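Local atomic coordinates of ScaE cell-surface anchored scaffoldin protein (Ruminococcus flavefaciens, PDB entry 2ZF9), a protein that carries a type III cohesin module, the part described here, that probably binds a dockerin partner to hold the cellulosome on the bacterial cell surface. Residues A[35-40]-A[52-57]; A[60-65]-A[120-125]; A[65-70]-A[112-117]; A[92-97]-A[124-129]. One frame throughout, in Å; residues are numbered along the deposited sequence.

Contact 1. Residues A[35-40]-A[52-57]; sequences SITKKT and TMELSV
Segments 35-40 and 52-57 run antiparallel, 155° apart end to end, with Ser35 and Ser56 as a hydrogen-bonded pair (Ser35 N to Ser56 O 3.0 Å, Ser56 N to Ser35 O 2.8 Å) and Ile36 and Leu55 as the non-hydrogen-bonded pair next to it. Beyond these the ladder turns irregular. Thr37 N still donates to Glu54 O, but the return bond from Glu54 N goes to a side chain, reaching Thr37 OG1 at 2.8 Å. A chi1 of -49° keeps this hydroxyl beside its own backbone N and turned to the facing strand, where it takes the place of a main-chain carbonyl. Thr37 OG1 also meets a water at 2.6 Å, and that water donates to Glu54 OE1, so the carboxylate is linked to the hydroxyl indirectly. The two strands form a beta hairpin of the module, consistent with the jelly-roll beta sandwich of cohesins, and Thr37 lies at a break in the first strand, where backbone bonding to Tyr184 of strand 180-187 appears. With an alanine in place of Thr37, Glu54 N would probably lose its acceptor and the bridging water one of its two holds. Met53, present as selenomethionine, bends at chi2 and chi3 to bring SE within 3.9 Å of Thr37 CB. Its CE reaches Ile36 CG2 at 3.8 Å, the two chains crossing at about a right angle. On the same face Ile36 CG1 lies 3.8 Å from Leu55 CD1, and Val145 and Val147 of strand 142-149 cover this apolar group.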
# COMPACT_ATOMS: atom_id res chain seq x y z
N SER A 35 -0.90 -1.46 -5.67
CA SER A 35 -2.33 -1.76 -5.58
C SER A 35 -2.66 -2.50 -4.30
O SER A 35 -1.84 -3.30 -3.80
CB SER A 35 -2.81 -2.54 -6.83
OG SER A 35 -2.11 -3.75 -6.96
N ILE A 36 -3.84 -2.23 -3.76
CA ILE A 36 -4.34 -2.94 -2.57
C ILE A 36 -5.53 -3.78 -2.99
O ILE A 36 -6.32 -3.36 -3.86
CB ILE A 36 -4.71 -1.97 -1.46
CG1 ILE A 36 -3.43 -1.27 -0.94
CG2 ILE A 36 -5.53 -2.66 -0.33
CD1 ILE A 36 -3.73 -0.12 0.04
N THR A 37 -5.64 -4.95 -2.38
CA THR A 37 -6.72 -5.91 -2.60
C THR A 37 -8.09 -5.23 -2.66
O THR A 37 -8.43 -4.41 -1.82
CB THR A 37 -6.73 -6.99 -1.47
OG1 THR A 37 -5.40 -7.52 -1.30
CG2 THR A 37 -7.72 -8.12 -1.81
N LYS A 38 -8.88 -5.62 -3.66
CA LYS A 38 -10.30 -5.25 -3.73
C LYS A 38 -11.10 -6.48 -3.40
O LYS A 38 -11.26 -7.37 -4.24
CB LYS A 38 -10.64 -4.73 -5.13
CG LYS A 38 -9.98 -3.40 -5.42
CD LYS A 38 -10.11 -3.05 -6.88
CE LYS A 38 -9.47 -1.71 -7.15
NZ LYS A 38 -9.76 -1.21 -8.53
N LYS A 39 -11.56 -6.55 -2.15
CA LYS A 39 -12.14 -7.77 -1.64
C LYS A 39 -13.66 -7.63 -1.53
O LYS A 39 -14.15 -6.67 -0.93
CB LYS A 39 -11.55 -8.11 -0.26
CG LYS A 39 -12.03 -9.43 0.35
CD LYS A 39 -11.50 -10.65 -0.43
CE LYS A 39 -10.23 -11.20 0.16
NZ LYS A 39 -10.32 -12.70 0.10
N THR A 40 -14.39 -8.61 -2.08
CA THR A 40 -15.84 -8.67 -1.87
C THR A 40 -16.21 -9.88 -1.03
O THR A 40 -15.77 -10.99 -1.29
CB THR A 40 -16.63 -8.66 -3.20
OG1 THR A 40 -16.23 -7.53 -3.99
CG2 THR A 40 -18.16 -8.57 -2.95
N THR A 52 -7.47 -11.15 4.93
CA THR A 52 -6.10 -10.94 4.46
C THR A 52 -6.06 -9.96 3.29
O THR A 52 -6.69 -10.18 2.26
CB THR A 52 -5.45 -12.27 4.04
OG1 THR A 52 -5.36 -13.10 5.20
CG2 THR A 52 -4.01 -12.03 3.48
N MSE A 53 -5.32 -8.87 3.48
CA MSE A 53 -5.17 -7.84 2.45
C MSE A 53 -3.72 -7.78 2.00
O MSE A 53 -2.81 -8.09 2.78
CB MSE A 53 -5.58 -6.48 3.05
CG MSE A 53 -7.05 -6.44 3.58
SE MSE A 53 -8.31 -6.60 2.05
CE MSE A 53 -8.16 -4.73 1.39
N GLU A 54 -3.50 -7.40 0.73
CA GLU A 54 -2.16 -7.31 0.14
C GLU A 54 -1.90 -5.97 -0.53
O GLU A 54 -2.74 -5.47 -1.29
CB GLU A 54 -1.95 -8.42 -0.91
CG GLU A 54 -1.97 -9.82 -0.29
CD GLU A 54 -2.06 -10.93 -1.32
OE1 GLU A 54 -2.62 -10.74 -2.43
OE2 GLU A 54 -1.53 -12.01 -0.99
N LEU A 55 -0.73 -5.39 -0.25
CA LEU A 55 -0.20 -4.31 -1.04
C LEU A 55 0.78 -4.91 -2.03
O LEU A 55 1.77 -5.53 -1.64
CB LEU A 55 0.48 -3.25 -0.16
CG LEU A 55 1.26 -2.09 -0.83
CD1 LEU A 55 0.35 -1.19 -1.63
CD2 LEU A 55 1.95 -1.24 0.26
N SER A 56 0.48 -4.73 -3.32
CA SER A 56 1.32 -5.29 -4.40
C SER A 56 2.01 -4.23 -5.24
O SER A 56 1.55 -3.09 -5.31
CB SER A 56 0.45 -6.18 -5.33
OG SER A 56 -0.03 -7.30 -4.59
N VAL A 57 3.11 -4.64 -5.89
CA VAL A 57 3.91 -3.80 -6.79
C VAL A 57 3.92 -4.44 -8.18
O VAL A 57 4.07 -5.65 -8.30
CB VAL A 57 5.39 -3.73 -6.32
CG1 VAL A 57 6.23 -2.93 -7.33
CG2 VAL A 57 5.52 -3.09 -4.94
O HOH W 1 0.27 -3.36 -8.47
O HOH W 2 -4.55 -8.88 -3.33

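Contact 2. Residues A[60-65]-A[120-125]; sequences AADKYA and NGKDGV
Tyr64 lays one ring face over Gly121 while its hydroxyl reaches past the rim to Lys122. The ring follows a type II beta turn, Ala60 to Lys63, in the loop joining strands 50-58 and 66-73, and this loop packs on the run leading into strand 124-132. Gly121 CA sits 3.8 Å from the ring centroid and only 24° off the ring normal, which makes the contact a CH-pi interaction. A CB at this position would collide with Tyr64 CZ, so the close approach depends on the glycine. At the ring edge, Tyr64 OH donates to Lys122 O at 2.7 Å, in the carbonyl plane and on a lone pair. A chi1 of 77°, placing CG between the backbone N and the carbonyl carbon, lets the ring lie there while Tyr64 O still accepts from Gly121 N at 3.0 Å. Phe159 stacks with the ring. Asp62 and Lys122 slant across each other on the outer side, Lys122 NZ meeting the syn lone pair of Asp62 OD1 in a salt bridge of 2.8 Å. Behind it, Asp62 N binds Gly121 O at 2.9 Å. Asp123 turns its carboxylate to the start of the turn: Ala60 N donates to the syn lone pair of Asp123 OD1 at 3.0 Å. The second oxygen, Asp123 OD2, takes a bond from Gly59 N and another from a water 2.6 Å away.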
# COMPACT_ATOMS: atom_id res chain seq x y z
N ALA A 60 7.90 -2.50 -11.56
CA ALA A 60 9.10 -1.90 -10.96
C ALA A 60 10.23 -2.90 -10.67
O ALA A 60 11.18 -2.54 -9.97
CB ALA A 60 8.71 -1.18 -9.68
N ALA A 61 10.12 -4.15 -11.16
CA ALA A 61 11.09 -5.19 -10.78
C ALA A 61 12.49 -4.74 -11.16
O ALA A 61 12.69 -4.21 -12.24
CB ALA A 61 10.74 -6.51 -11.46
N ASP A 62 13.44 -4.95 -10.25
CA ASP A 62 14.85 -4.57 -10.40
C ASP A 62 15.11 -3.09 -10.52
O ASP A 62 16.20 -2.68 -10.89
CB ASP A 62 15.52 -5.36 -11.54
CG ASP A 62 15.32 -6.86 -11.39
OD1 ASP A 62 15.48 -7.36 -10.26
OD2 ASP A 62 14.97 -7.52 -12.39
N LYS A 63 14.12 -2.26 -10.16
CA LYS A 63 14.29 -0.80 -10.31
C LYS A 63 14.17 0.00 -9.02
O LYS A 63 14.34 1.23 -9.02
CB LYS A 63 13.21 -0.25 -11.26
CG LYS A 63 13.19 -0.88 -12.65
CD LYS A 63 14.51 -0.69 -13.36
CE LYS A 63 14.44 -1.28 -14.79
NZ LYS A 63 15.76 -0.96 -15.45
N TYR A 64 13.82 -0.66 -7.93
CA TYR A 64 13.63 0.05 -6.68
C TYR A 64 14.22 -0.70 -5.50
O TYR A 64 14.58 -1.90 -5.62
CB TYR A 64 12.11 0.35 -6.46
CG TYR A 64 11.34 -0.88 -5.99
CD1 TYR A 64 10.90 -1.85 -6.91
CD2 TYR A 64 11.07 -1.09 -4.64
CE1 TYR A 64 10.20 -2.98 -6.46
CE2 TYR A 64 10.39 -2.24 -4.19
CZ TYR A 64 9.97 -3.18 -5.12
OH TYR A 64 9.31 -4.30 -4.71
N ALA A 65 14.30 -0.00 -4.36
CA ALA A 65 14.70 -0.61 -3.09
C ALA A 65 14.13 0.14 -1.88
O ALA A 65 13.74 -0.51 -0.90
CB ALA A 65 16.22 -0.63 -2.96
N ASN A 120 17.08 -4.40 -5.78
CA ASN A 120 16.58 -5.75 -5.91
C ASN A 120 15.15 -5.97 -5.40
O ASN A 120 14.74 -7.10 -5.17
CB ASN A 120 17.61 -6.77 -5.33
CG ASN A 120 17.93 -6.53 -3.88
OD1 ASN A 120 17.35 -5.65 -3.24
ND2 ASN A 120 18.87 -7.32 -3.33
N GLY A 121 14.37 -4.90 -5.30
CA GLY A 121 12.92 -5.09 -5.19
C GLY A 121 12.34 -5.79 -6.42
O GLY A 121 12.86 -5.65 -7.54
N LYS A 122 11.25 -6.53 -6.22
CA LYS A 122 10.57 -7.26 -7.29
C LYS A 122 9.09 -6.86 -7.36
O LYS A 122 8.58 -6.12 -6.52
CB LYS A 122 10.67 -8.78 -7.02
CG LYS A 122 12.12 -9.33 -6.96
CD LYS A 122 12.78 -9.26 -8.36
CE LYS A 122 14.06 -10.13 -8.43
NZ LYS A 122 14.70 -9.96 -9.79
N ASP A 123 8.40 -7.35 -8.39
CA ASP A 123 6.97 -7.21 -8.49
C ASP A 123 6.32 -8.30 -7.64
O ASP A 123 6.98 -9.27 -7.25
CB ASP A 123 6.56 -7.37 -9.94
CG ASP A 123 6.83 -6.14 -10.77
OD1 ASP A 123 7.25 -5.08 -10.22
OD2 ASP A 123 6.62 -6.23 -11.99
N GLY A 124 5.03 -8.15 -7.37
CA GLY A 124 4.30 -9.12 -6.57
C GLY A 124 3.85 -8.52 -5.25
O GLY A 124 3.81 -7.29 -5.09
N VAL A 125 3.54 -9.37 -4.28
CA VAL A 125 3.04 -8.89 -2.98
C VAL A 125 4.20 -8.33 -2.12
O VAL A 125 5.16 -9.05 -1.78
CB VAL A 125 2.35 -10.03 -2.17
CG1 VAL A 125 1.97 -9.55 -0.75
CG2 VAL A 125 1.09 -10.49 -2.88
O HOH W 3 8.30 -5.23 -13.73

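Contact 3. Residues A[65-70]-A[112-117]; sequences AATGLH and TATGSS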
# COMPACT_ATOMS: atom_id res chain seq x y z
N ALA A 65 14.30 -0.00 -4.36
CA ALA A 65 14.70 -0.61 -3.09
C ALA A 65 14.13 0.14 -1.88
O ALA A 65 13.74 -0.51 -0.90
CB ALA A 65 16.22 -0.63 -2.96
N ALA A 66 14.20 1.48 -1.91
CA ALA A 66 13.86 2.30 -0.74
C ALA A 66 12.37 2.63 -0.82
O ALA A 66 11.95 3.31 -1.76
CB ALA A 66 14.66 3.56 -0.74
N THR A 67 11.58 2.16 0.15
CA THR A 67 10.13 2.47 0.18
C THR A 67 9.75 2.92 1.58
O THR A 67 10.39 2.55 2.59
CB THR A 67 9.20 1.28 -0.23
OG1 THR A 67 9.21 0.27 0.79
CG2 THR A 67 9.62 0.67 -1.57
N GLY A 68 8.72 3.74 1.64
CA GLY A 68 8.14 4.17 2.93
C GLY A 68 6.69 4.36 2.55
O GLY A 68 6.36 5.23 1.72
N LEU A 69 5.82 3.50 3.07
CA LEU A 69 4.43 3.49 2.59
C LEU A 69 3.47 3.42 3.75
O LEU A 69 3.53 2.47 4.54
CB LEU A 69 4.21 2.34 1.63
CG LEU A 69 5.04 2.37 0.33
CD1 LEU A 69 4.89 1.04 -0.38
CD2 LEU A 69 4.57 3.50 -0.61
N HIS A 70 2.61 4.44 3.86
CA HIS A 70 1.61 4.46 4.91
C HIS A 70 0.31 3.90 4.36
O HIS A 70 -0.17 4.33 3.31
CB HIS A 70 1.35 5.89 5.40
CG HIS A 70 2.44 6.42 6.27
ND1 HIS A 70 3.51 7.13 5.77
CD2 HIS A 70 2.60 6.40 7.62
CE1 HIS A 70 4.30 7.51 6.77
NE2 HIS A 70 3.76 7.08 7.90
N THR A 112 4.97 1.13 6.62
CA THR A 112 5.90 0.08 6.18
C THR A 112 7.10 0.73 5.52
O THR A 112 6.97 1.79 4.92
CB THR A 112 5.24 -0.87 5.15
OG1 THR A 112 4.88 -0.12 3.96
CG2 THR A 112 4.00 -1.61 5.78
N ALA A 113 8.28 0.10 5.61
CA ALA A 113 9.51 0.67 5.01
C ALA A 113 10.41 -0.47 4.56
O ALA A 113 10.40 -1.54 5.17
CB ALA A 113 10.29 1.59 6.03
N THR A 114 11.09 -0.26 3.44
CA THR A 114 12.06 -1.24 2.93
C THR A 114 13.30 -0.48 2.50
O THR A 114 13.26 0.73 2.22
CB THR A 114 11.55 -2.05 1.71
OG1 THR A 114 11.41 -1.17 0.58
CG2 THR A 114 10.21 -2.79 1.99
N GLY A 115 14.40 -1.20 2.45
CA GLY A 115 15.66 -0.63 1.97
C GLY A 115 16.52 -1.77 1.48
O GLY A 115 16.24 -2.92 1.78
N SER A 116 17.59 -1.44 0.75
CA SER A 116 18.53 -2.45 0.29
C SER A 116 19.77 -1.74 -0.27
O SER A 116 19.76 -0.51 -0.49
CB SER A 116 17.89 -3.28 -0.82
OG SER A 116 18.48 -4.56 -0.83
N SER A 117 20.83 -2.52 -0.51
CA SER A 117 22.09 -1.94 -1.00
C SER A 117 22.12 -1.91 -2.52
O SER A 117 22.95 -1.22 -3.09
CB SER A 117 23.30 -2.73 -0.46
OG SER A 117 23.21 -4.10 -0.83
O HOH W 4 7.23 -0.63 2.31
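Thr114 leans on Thr67 across an antiparallel strand pair whose axes pass 4.5 Å apart at 177°. Its CB is already 3.4 Å from Thr67 OG1, and CG2 keeps to the same neighbour. At the tip, a chi1 of 67° sets OG1 between the backbone N and the carbonyl carbon, turned to the facing strand, where it meets two oxygens: Thr114 OG1 donates to Ala65 O at 2.8 Å and is hydrogen-bonded to Thr67 OG1 at 2.6 Å. A valine in place of Thr114 would probably leave Ala65 O without this donor and Thr67 OG1 without its hydroxyl mate. The chain of hydroxyls continues through a water that sits 2.7 Å from Thr67 OG1 and donates to Thr112 OG1. Thr112 OG1 in turn donates to Leu69 O at 3.0 Å, an oxygen gripped as well by Thr112 N. The backbone ladder keeps Thr67 with Thr114 and Leu69 with Thr112 as hydrogen-bonded pairs. Ala65 and Ala66 form a classic beta bulge opposite Thr160 of strand 158-160. On the threonine face Leu69 packs against Leu126 and Thr112 against Trp127, both of strand 124-132, while strand 99-106 flanks 109-115 through Ala113 and Lys101.

Contact 4. Residues A[92-97]-A[124-129]; sequences RAARLL and GVLWSF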
# COMPACT_ATOMS: atom_id res chain seq x y z
N ARG A 92 6.60 -11.81 -1.31
CA ARG A 92 7.60 -12.15 -2.34
C ARG A 92 8.23 -10.98 -3.05
O ARG A 92 9.39 -11.07 -3.42
CB ARG A 92 7.02 -13.10 -3.40
CG ARG A 92 6.93 -14.52 -2.90
CD ARG A 92 7.08 -15.51 -4.05
NE ARG A 92 8.42 -16.09 -4.05
CZ ARG A 92 9.26 -16.06 -5.07
NH1 ARG A 92 8.93 -15.53 -6.24
NH2 ARG A 92 10.45 -16.61 -4.92
N ALA A 93 7.49 -9.89 -3.26
CA ALA A 93 8.10 -8.70 -3.88
C ALA A 93 9.30 -8.17 -3.09
O ALA A 93 10.20 -7.56 -3.65
CB ALA A 93 7.05 -7.59 -4.07
N ALA A 94 9.28 -8.34 -1.76
CA ALA A 94 10.35 -7.82 -0.89
C ALA A 94 11.41 -8.87 -0.50
O ALA A 94 12.23 -8.62 0.38
CB ALA A 94 9.74 -7.17 0.37
N ARG A 95 11.40 -10.03 -1.17
CA ARG A 95 12.18 -11.20 -0.68
C ARG A 95 13.67 -10.96 -0.68
O ARG A 95 14.38 -11.52 0.15
CB ARG A 95 11.85 -12.49 -1.48
CG ARG A 95 12.22 -12.38 -2.96
CD ARG A 95 11.78 -13.65 -3.70
NE ARG A 95 12.17 -13.67 -5.12
CZ ARG A 95 11.48 -13.09 -6.10
NH1 ARG A 95 10.36 -12.40 -5.85
NH2 ARG A 95 11.90 -13.23 -7.34
N LEU A 96 14.16 -10.12 -1.60
CA LEU A 96 15.58 -9.79 -1.65
C LEU A 96 15.94 -8.49 -0.93
O LEU A 96 17.12 -8.22 -0.72
CB LEU A 96 16.06 -9.67 -3.10
CG LEU A 96 15.72 -10.83 -4.04
CD1 LEU A 96 16.29 -10.51 -5.42
CD2 LEU A 96 16.23 -12.19 -3.47
N LEU A 97 14.94 -7.67 -0.57
CA LEU A 97 15.26 -6.40 0.10
C LEU A 97 15.86 -6.68 1.47
O LEU A 97 15.35 -7.51 2.20
CB LEU A 97 14.03 -5.49 0.20
CG LEU A 97 13.43 -5.13 -1.17
CD1 LEU A 97 12.04 -4.50 -0.98
CD2 LEU A 97 14.30 -4.18 -1.96
N GLY A 124 5.03 -8.15 -7.37
CA GLY A 124 4.30 -9.12 -6.57
C GLY A 124 3.85 -8.52 -5.25
O GLY A 124 3.81 -7.29 -5.09
N VAL A 125 3.54 -9.37 -4.28
CA VAL A 125 3.04 -8.89 -2.98
C VAL A 125 4.20 -8.33 -2.12
O VAL A 125 5.16 -9.05 -1.78
CB VAL A 125 2.35 -10.03 -2.17
CG1 VAL A 125 1.97 -9.55 -0.75
CG2 VAL A 125 1.09 -10.49 -2.88
N LEU A 126 4.10 -7.05 -1.76
CA LEU A 126 5.10 -6.43 -0.92
C LEU A 126 4.77 -6.67 0.56
O LEU A 126 5.67 -7.06 1.37
CB LEU A 126 5.20 -4.92 -1.25
CG LEU A 126 6.41 -4.14 -0.77
CD1 LEU A 126 7.63 -4.54 -1.55
CD2 LEU A 126 6.17 -2.59 -0.85
N TRP A 127 3.50 -6.44 0.95
CA TRP A 127 3.10 -6.63 2.34
C TRP A 127 1.75 -7.30 2.38
O TRP A 127 0.88 -7.02 1.54
CB TRP A 127 3.01 -5.31 3.09
CG TRP A 127 4.30 -4.67 3.28
CD1 TRP A 127 4.84 -3.63 2.53
CD2 TRP A 127 5.25 -4.97 4.30
NE1 TRP A 127 6.08 -3.32 3.01
CE2 TRP A 127 6.35 -4.11 4.10
CE3 TRP A 127 5.28 -5.89 5.37
CZ2 TRP A 127 7.49 -4.13 4.94
CZ3 TRP A 127 6.40 -5.91 6.20
CH2 TRP A 127 7.49 -5.03 5.99
N SER A 128 1.59 -8.20 3.35
CA SER A 128 0.31 -8.79 3.62
C SER A 128 -0.10 -8.41 5.06
O SER A 128 0.74 -8.31 5.95
CB SER A 128 0.47 -10.31 3.43
OG SER A 128 -0.62 -10.98 3.96
N PHE A 129 -1.39 -8.24 5.31
CA PHE A 129 -1.87 -7.80 6.63
C PHE A 129 -3.35 -8.16 6.76
O PHE A 129 -4.00 -8.50 5.76
CB PHE A 129 -1.66 -6.27 6.86
CG PHE A 129 -2.25 -5.38 5.76
CD1 PHE A 129 -1.61 -5.26 4.52
CD2 PHE A 129 -3.47 -4.69 5.97
CE1 PHE A 129 -2.14 -4.43 3.52
CE2 PHE A 129 -4.00 -3.86 4.96
CZ PHE A 129 -3.34 -3.74 3.74
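Leu126 pushes CD1 under the methyls of two successive alanines of loop 92-97, 3.9 Å from Ala94 CB and 4.0 Å from Ala93 CB. A chi1 of -164° puts its CG anti to the backbone N, which directs the branch to the loop; Leu97 CD1 closes the apolar patch more loosely, 4.4 Å from the same Leu126 CD1. Ala93 also fits its CB closely against the strand backbone, 3.3 Å from Val125 O. Val125 O also receives the one hydrogen bond across the segments, from Ala93 N at 2.9 Å, with the donor 48° out of the carbonyl plane. Arg92 N is nearby too, but its angle is too poor for a second bond. The loop here is a short 3-10 segment, Arg92 and Ala93, followed by a type I beta turn from Ala94 to Leu97, and it covers strand 124-132 at a classic beta bulge in which Leu126 and Trp127 both face Leu55. At the bulge the backbone of Leu126 bonds to both Gly91 and Leu55, while its side chain also touches Leu69 and Tyr64. On the outer side Arg92 and Arg95 lay their guanidinium groups against each other, Arg92 NH1 standing 3.4 Å above the plane of the Arg95 group. This approach of like charges is probably eased by Arg95 NH1 donating to Arg92 O at 2.9 Å, an oxygen that Arg95 N reaches from the other face.

How the contacts relate
From the N terminus, contact 1 comes first: it closes the short hairpin of strands 33-41 and 50-58 before any other contact opens. Contact 2 then opens in the loop after strand 50-58 and closes a long excursion on the approach to strand 124-132. Contact 3 is nested within that excursion, pairing strands 66-73 and 109-115, and it shares Ala65 with contact 2. Contact 4 opens at 92-97, inside the loop of contact 3, and ends on strand 124-132, so contacts 3 and 4 cross. Contacts 2 and 4 share Gly124 and Val125. Strand 124-132 lies beside strand 50-58, which joins both to contact 1, while Leu55 and Leu69 pack contact 1 against contact 3.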